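Local structure of nucleoporin NUP170 (Chaetomium thermophilum, 5HAX) at residues Gly69-Tyr83 against Ala86-Thr98. The protein is a nucleoporin that probably serves as a scaffold component of the nuclear pore complex, pairing a beta-propeller with a helical domain. Numbering follows the deposited sequence. Where two conformers were deposited one is given.
Sequences GEVFTKLGLFAEIGY and ASIDSSLFLWDYT
Asp89 and Phe72 bind each other twice. Asp89 N donates to Phe72 O at 2.9 Å, and Phe72 N returns a longer bond to Asp89 OD1, nearly in line with that oxygen's C-O bond. Val71 N also reaches OD1, and Glu70 N reaches OD2; both bonds are weak. In the conformer given, Asp89 CG is anti to the carbonyl carbon (chi1 -63°), which brings the carboxylate to the N-H groups of 70-72.

Inward, Ser87 N donates to Lys74 O at 2.9 Å, and Lys74 N donates to Ser87 O. This hydrogen-bonded pair lies between the non-hydrogen-bonded pairs Thr73-Ile88 and Leu75-Ala86. Strands 73-78, 83-88, 91-96 and 105-107 form a four-stranded antiparallel up-and-down sheet, one blade of the beta-propeller. A type II' turn from Ile88 to Ser91 links its second and third strands. At the other end, Gly82 and Tyr83 opposite Phe78 make a G1 bulge, where the positive phi of Gly82 favours glycine.

Tyr97 N donates to Gly82 O, 18° out of the carbonyl plane. Gly82 O also lies over one face of the Tyr97 ring, toward its rim, 3.2 Å from Tyr97 CD2. Asp96 OD1 takes both Thr98 N, an Asx turn, and Thr98 OG1. Asp96 CB sits over the Tyr83 ring in a CH-pi contact, 3.9 Å from the centroid. Tyr83 OH bonds to Lys158 O. With an alanine here, Asp96 CB would probably lose the ring face it packs on, and Lys158 O the hydroxyl that bonds to it.

Leu77 CD2 touches Tyr97 CE2, the side chains crossing nearly at right angles. Leu75 CD2 presses tightly on the Ala86 methyl (CB), which also meets the Trp95 ring at its edge, in plane.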
loop_
_atom_site.group_PDB
_atom_site.type_symbol
_atom_site.label_atom_id
_atom_site.label_comp_id
_atom_site.label_asym_id
_atom_site.label_seq_id
_atom_site.Cartn_x
_atom_site.Cartn_y
_atom_site.Cartn_z
ATOM N N GLY A 69 -9.880 -20.262 -29.164
ATOM C CA GLY A 69 -9.939 -18.892 -29.644
ATOM C C GLY A 69 -9.681 -18.828 -31.137
ATOM O O GLY A 69 -8.700 -19.389 -31.636
ATOM N N GLU A 70 -10.565 -18.137 -31.853
ATOM C CA GLU A 70 -10.465 -18.038 -33.302
ATOM C C GLU A 70 -9.538 -16.914 -33.750
ATOM O O GLU A 70 -8.787 -17.088 -34.715
ATOM C CB GLU A 70 -11.856 -17.833 -33.908
ATOM C CG GLU A 70 -12.702 -19.098 -33.955
ATOM C CD GLU A 70 -14.123 -18.840 -34.423
ATOM O OE1 GLU A 70 -14.524 -17.659 -34.502
ATOM O OE2 GLU A 70 -14.842 -19.821 -34.714
ATOM N N VAL A 71 -9.566 -15.767 -33.066
ATOM C CA VAL A 71 -8.830 -14.591 -33.520
ATOM C C VAL A 71 -8.053 -13.943 -32.377
ATOM O O VAL A 71 -6.873 -13.613 -32.537
ATOM C CB VAL A 71 -9.786 -13.571 -34.172
ATOM C CG1 VAL A 71 -9.025 -12.329 -34.627
ATOM C CG2 VAL A 71 -10.515 -14.204 -35.352
ATOM N N PHE A 72 -8.695 -13.750 -31.224
ATOM C CA PHE A 72 -8.130 -12.885 -30.195
ATOM C C PHE A 72 -8.503 -13.371 -28.801
ATOM O O PHE A 72 -9.643 -13.779 -28.559
ATOM C CB PHE A 72 -8.610 -11.443 -30.399
ATOM C CG PHE A 72 -7.879 -10.433 -29.565
ATOM C CD1 PHE A 72 -6.549 -10.141 -29.815
ATOM C CD2 PHE A 72 -8.528 -9.762 -28.541
ATOM C CE1 PHE A 72 -5.874 -9.208 -29.051
ATOM C CE2 PHE A 72 -7.859 -8.825 -27.775
ATOM C CZ PHE A 72 -6.530 -8.548 -28.030
ATOM N N THR A 73 -7.531 -13.311 -27.886
ATOM C CA THR A 73 -7.738 -13.627 -26.478
ATOM C C THR A 73 -6.962 -12.632 -25.622
ATOM O O THR A 73 -6.041 -11.963 -26.097
ATOM C CB THR A 73 -7.295 -15.056 -26.133
ATOM O OG1 THR A 73 -5.882 -15.184 -26.333
ATOM C CG2 THR A 73 -8.028 -16.074 -26.996
ATOM N N LYS A 74 -7.336 -12.551 -24.344
ATOM C CA LYS A 74 -6.705 -11.607 -23.430
ATOM C C LYS A 74 -7.004 -12.010 -21.990
ATOM O O LYS A 74 -8.093 -12.510 -21.698
ATOM C CB LYS A 74 -7.198 -10.179 -23.693
ATOM C CG LYS A 74 -6.396 -9.104 -22.986
ATOM C CD LYS A 74 -6.665 -7.732 -23.585
ATOM C CE LYS A 74 -5.867 -6.643 -22.881
ATOM N NZ LYS A 74 -4.406 -6.942 -22.834
ATOM N N LEU A 75 -6.028 -11.786 -21.106
ATOM C CA LEU A 75 -6.154 -12.041 -19.675
ATOM C C LEU A 75 -5.943 -10.749 -18.895
ATOM O O LEU A 75 -5.261 -9.831 -19.362
ATOM C CB LEU A 75 -5.133 -13.085 -19.198
ATOM C CG LEU A 75 -5.300 -14.518 -19.702
ATOM C CD1 LEU A 75 -4.060 -15.347 -19.400
ATOM C CD2 LEU A 75 -6.525 -15.148 -19.070
ATOM N N GLY A 76 -6.521 -10.690 -17.694
ATOM C CA GLY A 76 -6.375 -9.522 -16.841
ATOM C C GLY A 76 -6.723 -9.834 -15.402
ATOM O O GLY A 76 -7.219 -10.915 -15.075
ATOM N N LEU A 77 -6.467 -8.848 -14.539
ATOM C CA LEU A 77 -6.574 -9.000 -13.092
ATOM C C LEU A 77 -7.538 -7.980 -12.502
ATOM O O LEU A 77 -7.532 -6.808 -12.890
ATOM C CB LEU A 77 -5.209 -8.822 -12.417
ATOM C CG LEU A 77 -4.543 -10.042 -11.783
ATOM C CD1 LEU A 77 -3.214 -9.638 -11.164
ATOM C CD2 LEU A 77 -5.434 -10.695 -10.739
ATOM N N PHE A 78 -8.352 -8.438 -11.553
ATOM C CA PHE A 78 -9.105 -7.577 -10.640
ATOM C C PHE A 78 -8.598 -7.843 -9.223
ATOM O O PHE A 78 -9.315 -8.395 -8.384
ATOM C CB PHE A 78 -10.625 -7.832 -10.747
ATOM C CG PHE A 78 -11.229 -7.434 -12.069
ATOM C CD1 PHE A 78 -10.640 -6.468 -12.869
ATOM C CD2 PHE A 78 -12.404 -8.027 -12.506
ATOM C CE1 PHE A 78 -11.208 -6.107 -14.079
ATOM C CE2 PHE A 78 -12.973 -7.672 -13.713
ATOM C CZ PHE A 78 -12.375 -6.711 -14.500
ATOM N N ALA A 79 -7.352 -7.442 -8.961
ATOM C CA ALA A 79 -6.694 -7.789 -7.706
ATOM C C ALA A 79 -7.396 -7.202 -6.487
ATOM O O ALA A 79 -7.239 -7.736 -5.383
ATOM C CB ALA A 79 -5.238 -7.320 -7.735
ATOM N N GLU A 80 -8.162 -6.121 -6.657
ATOM C CA GLU A 80 -8.817 -5.484 -5.517
ATOM C C GLU A 80 -9.842 -6.405 -4.866
ATOM O O GLU A 80 -10.115 -6.278 -3.666
ATOM C CB GLU A 80 -9.491 -4.187 -5.965
ATOM C CG GLU A 80 -10.070 -3.351 -4.830
ATOM C CD GLU A 80 -11.030 -2.285 -5.323
ATOM O OE1 GLU A 80 -10.803 -1.740 -6.425
ATOM O OE2 GLU A 80 -12.018 -2.001 -4.612
ATOM N N ILE A 81 -10.413 -7.335 -5.632
ATOM C CA ILE A 81 -11.467 -8.224 -5.164
ATOM C C ILE A 81 -11.094 -9.691 -5.339
ATOM O O ILE A 81 -11.936 -10.567 -5.144
ATOM C CB ILE A 81 -12.802 -7.917 -5.870
ATOM C CG1 ILE A 81 -12.634 -8.029 -7.389
ATOM C CG2 ILE A 81 -13.289 -6.527 -5.488
ATOM C CD1 ILE A 81 -13.936 -7.993 -8.158
ATOM N N GLY A 82 -9.849 -9.975 -5.710
ATOM C CA GLY A 82 -9.403 -11.350 -5.829
ATOM C C GLY A 82 -9.959 -12.092 -7.024
ATOM O O GLY A 82 -10.102 -13.317 -6.969
ATOM N N TYR A 83 -10.259 -11.385 -8.113
ATOM C CA TYR A 83 -10.798 -11.989 -9.322
ATOM C C TYR A 83 -9.846 -11.776 -10.491
ATOM O O TYR A 83 -9.118 -10.781 -10.551
ATOM C CB TYR A 83 -12.170 -11.405 -9.675
ATOM C CG TYR A 83 -13.324 -12.076 -8.970
ATOM C CD1 TYR A 83 -13.631 -11.767 -7.653
ATOM C CD2 TYR A 83 -14.109 -13.015 -9.624
ATOM C CE1 TYR A 83 -14.684 -12.378 -7.005
ATOM C CE2 TYR A 83 -15.167 -13.633 -8.983
ATOM C CZ TYR A 83 -15.450 -13.309 -7.672
ATOM O OH TYR A 83 -16.501 -13.919 -7.028
ATOM N N ALA A 86 -10.778 -13.543 -18.329
ATOM C CA ALA A 86 -10.260 -13.944 -19.626
ATOM C C ALA A 86 -11.319 -13.634 -20.671
ATOM O O ALA A 86 -12.489 -13.983 -20.487
ATOM C CB ALA A 86 -9.907 -15.435 -19.653
ATOM N N SER A 87 -10.914 -12.969 -21.748
ATOM C CA SER A 87 -11.792 -12.697 -22.877
ATOM C C SER A 87 -11.378 -13.568 -24.055
ATOM O O SER A 87 -10.186 -13.711 -24.341
ATOM C CB SER A 87 -11.754 -11.218 -23.272
ATOM O OG SER A 87 -10.497 -10.857 -23.817
ATOM N N ILE A 88 -12.367 -14.164 -24.718
ATOM C CA ILE A 88 -12.152 -14.974 -25.915
ATOM C C ILE A 88 -13.095 -14.437 -26.980
ATOM O O ILE A 88 -14.314 -14.636 -26.893
ATOM C CB ILE A 88 -12.399 -16.470 -25.668
ATOM C CG1 ILE A 88 -11.479 -16.989 -24.561
ATOM C CG2 ILE A 88 -12.169 -17.267 -26.944
ATOM C CD1 ILE A 88 -12.118 -17.007 -23.197
ATOM N N ASP A 89 -12.536 -13.763 -27.986
ATOM C CA ASP A 89 -13.323 -13.122 -29.032
ATOM C C ASP A 89 -14.373 -12.204 -28.413
ATOM O O ASP A 89 -14.023 -11.191 -27.801
ATOM C CB ASP A 89 -13.963 -14.178 -29.938
ATOM C CG ASP A 89 -12.931 -15.008 -30.681
ATOM O OD1 ASP A 89 -11.910 -14.438 -31.124
ATOM O OD2 ASP A 89 -13.137 -16.232 -30.817
ATOM N N SER A 90 -15.655 -12.545 -28.550
ATOM C CA SER A 90 -16.747 -11.729 -28.030
ATOM C C SER A 90 -17.279 -12.229 -26.690
ATOM O O SER A 90 -18.359 -11.800 -26.269
ATOM C CB SER A 90 -17.890 -11.679 -29.047
ATOM O OG SER A 90 -18.378 -12.978 -29.333
ATOM N N SER A 91 -16.552 -13.115 -26.009
ATOM C CA SER A 91 -17.006 -13.714 -24.761
ATOM C C SER A 91 -16.042 -13.380 -23.629
ATOM O O SER A 91 -14.830 -13.278 -23.835
ATOM C CB SER A 91 -17.143 -15.235 -24.901
ATOM O OG SER A 91 -18.192 -15.571 -25.792
ATOM N N LEU A 92 -16.597 -13.218 -22.426
ATOM C CA LEU A 92 -15.839 -12.833 -21.241
ATOM C C LEU A 92 -16.140 -13.788 -20.096
ATOM O O LEU A 92 -17.295 -14.169 -19.883
ATOM C CB LEU A 92 -16.178 -11.400 -20.821
ATOM C CG LEU A 92 -15.524 -10.904 -19.532
ATOM C CD1 LEU A 92 -14.006 -10.918 -19.653
ATOM C CD2 LEU A 92 -16.031 -9.514 -19.198
ATOM N N PHE A 93 -15.100 -14.153 -19.343
ATOM C CA PHE A 93 -15.228 -15.096 -18.235
ATOM C C PHE A 93 -14.443 -14.585 -17.035
ATOM O O PHE A 93 -13.237 -14.346 -17.139
ATOM C CB PHE A 93 -14.736 -16.487 -18.643
ATOM C CG PHE A 93 -15.515 -17.091 -19.773
ATOM C CD1 PHE A 93 -16.706 -17.752 -19.532
ATOM C CD2 PHE A 93 -15.059 -16.990 -21.078
ATOM C CE1 PHE A 93 -17.430 -18.306 -20.572
ATOM C CE2 PHE A 93 -15.778 -17.542 -22.122
ATOM C CZ PHE A 93 -16.965 -18.201 -21.868
ATOM N N LEU A 94 -15.129 -14.432 -15.903
ATOM C CA LEU A 94 -14.534 -14.015 -14.641
ATOM C C LEU A 94 -14.509 -15.188 -13.670
ATOM O O LEU A 94 -15.337 -16.101 -13.759
ATOM C CB LEU A 94 -15.317 -12.857 -14.011
ATOM C CG LEU A 94 -15.372 -11.503 -14.723
ATOM C CD1 LEU A 94 -16.143 -11.573 -16.033
ATOM C CD2 LEU A 94 -16.006 -10.472 -13.800
ATOM N N TRP A 95 -13.565 -15.161 -12.731
ATOM C CA TRP A 95 -13.508 -16.206 -11.717
ATOM C C TRP A 95 -12.671 -15.742 -10.534
ATOM O O TRP A 95 -11.738 -14.949 -10.683
ATOM C CB TRP A 95 -12.946 -17.514 -12.289
ATOM C CG TRP A 95 -11.458 -17.523 -12.500
ATOM C CD1 TRP A 95 -10.507 -17.951 -11.619
ATOM C CD2 TRP A 95 -10.755 -17.106 -13.676
ATOM N NE1 TRP A 95 -9.255 -17.820 -12.171
ATOM C CE2 TRP A 95 -9.380 -17.303 -13.434
ATOM C CE3 TRP A 95 -11.153 -16.581 -14.910
ATOM C CZ2 TRP A 95 -8.405 -16.993 -14.377
ATOM C CZ3 TRP A 95 -10.181 -16.275 -15.845
ATOM C CH2 TRP A 95 -8.824 -16.482 -15.573
ATOM N N ASP A 96 -13.027 -16.253 -9.356
ATOM C CA ASP A 96 -12.309 -15.974 -8.116
ATOM C C ASP A 96 -11.093 -16.890 -8.037
ATOM O O ASP A 96 -11.232 -18.104 -7.853
ATOM C CB ASP A 96 -13.243 -16.181 -6.925
ATOM C CG ASP A 96 -12.519 -16.167 -5.594
ATOM O OD1 ASP A 96 -11.470 -15.500 -5.477
ATOM O OD2 ASP A 96 -13.011 -16.826 -4.655
ATOM N N TYR A 97 -9.894 -16.318 -8.175
ATOM C CA TYR A 97 -8.684 -17.129 -8.220
ATOM C C TYR A 97 -8.236 -17.615 -6.848
ATOM O O TYR A 97 -7.380 -18.502 -6.780
ATOM C CB TYR A 97 -7.542 -16.356 -8.893
ATOM C CG TYR A 97 -7.101 -15.090 -8.183
ATOM C CD1 TYR A 97 -6.306 -15.146 -7.045
ATOM C CD2 TYR A 97 -7.456 -13.840 -8.672
ATOM C CE1 TYR A 97 -5.897 -13.993 -6.403
ATOM C CE2 TYR A 97 -7.047 -12.682 -8.039
ATOM C CZ TYR A 97 -6.271 -12.765 -6.905
ATOM O OH TYR A 97 -5.865 -11.613 -6.274
ATOM N N THR A 98 -8.785 -17.070 -5.761
ATOM C CA THR A 98 -8.480 -17.588 -4.433
ATOM C C THR A 98 -9.221 -18.885 -4.142
ATOM O O THR A 98 -8.789 -19.653 -3.276
ATOM C CB THR A 98 -8.832 -16.555 -3.356
ATOM O OG1 THR A 98 -10.253 -16.478 -3.204
ATOM C CG2 THR A 98 -8.277 -15.179 -3.715
HETATM O O HOH W 1 -12.026 -13.029 -4.179
#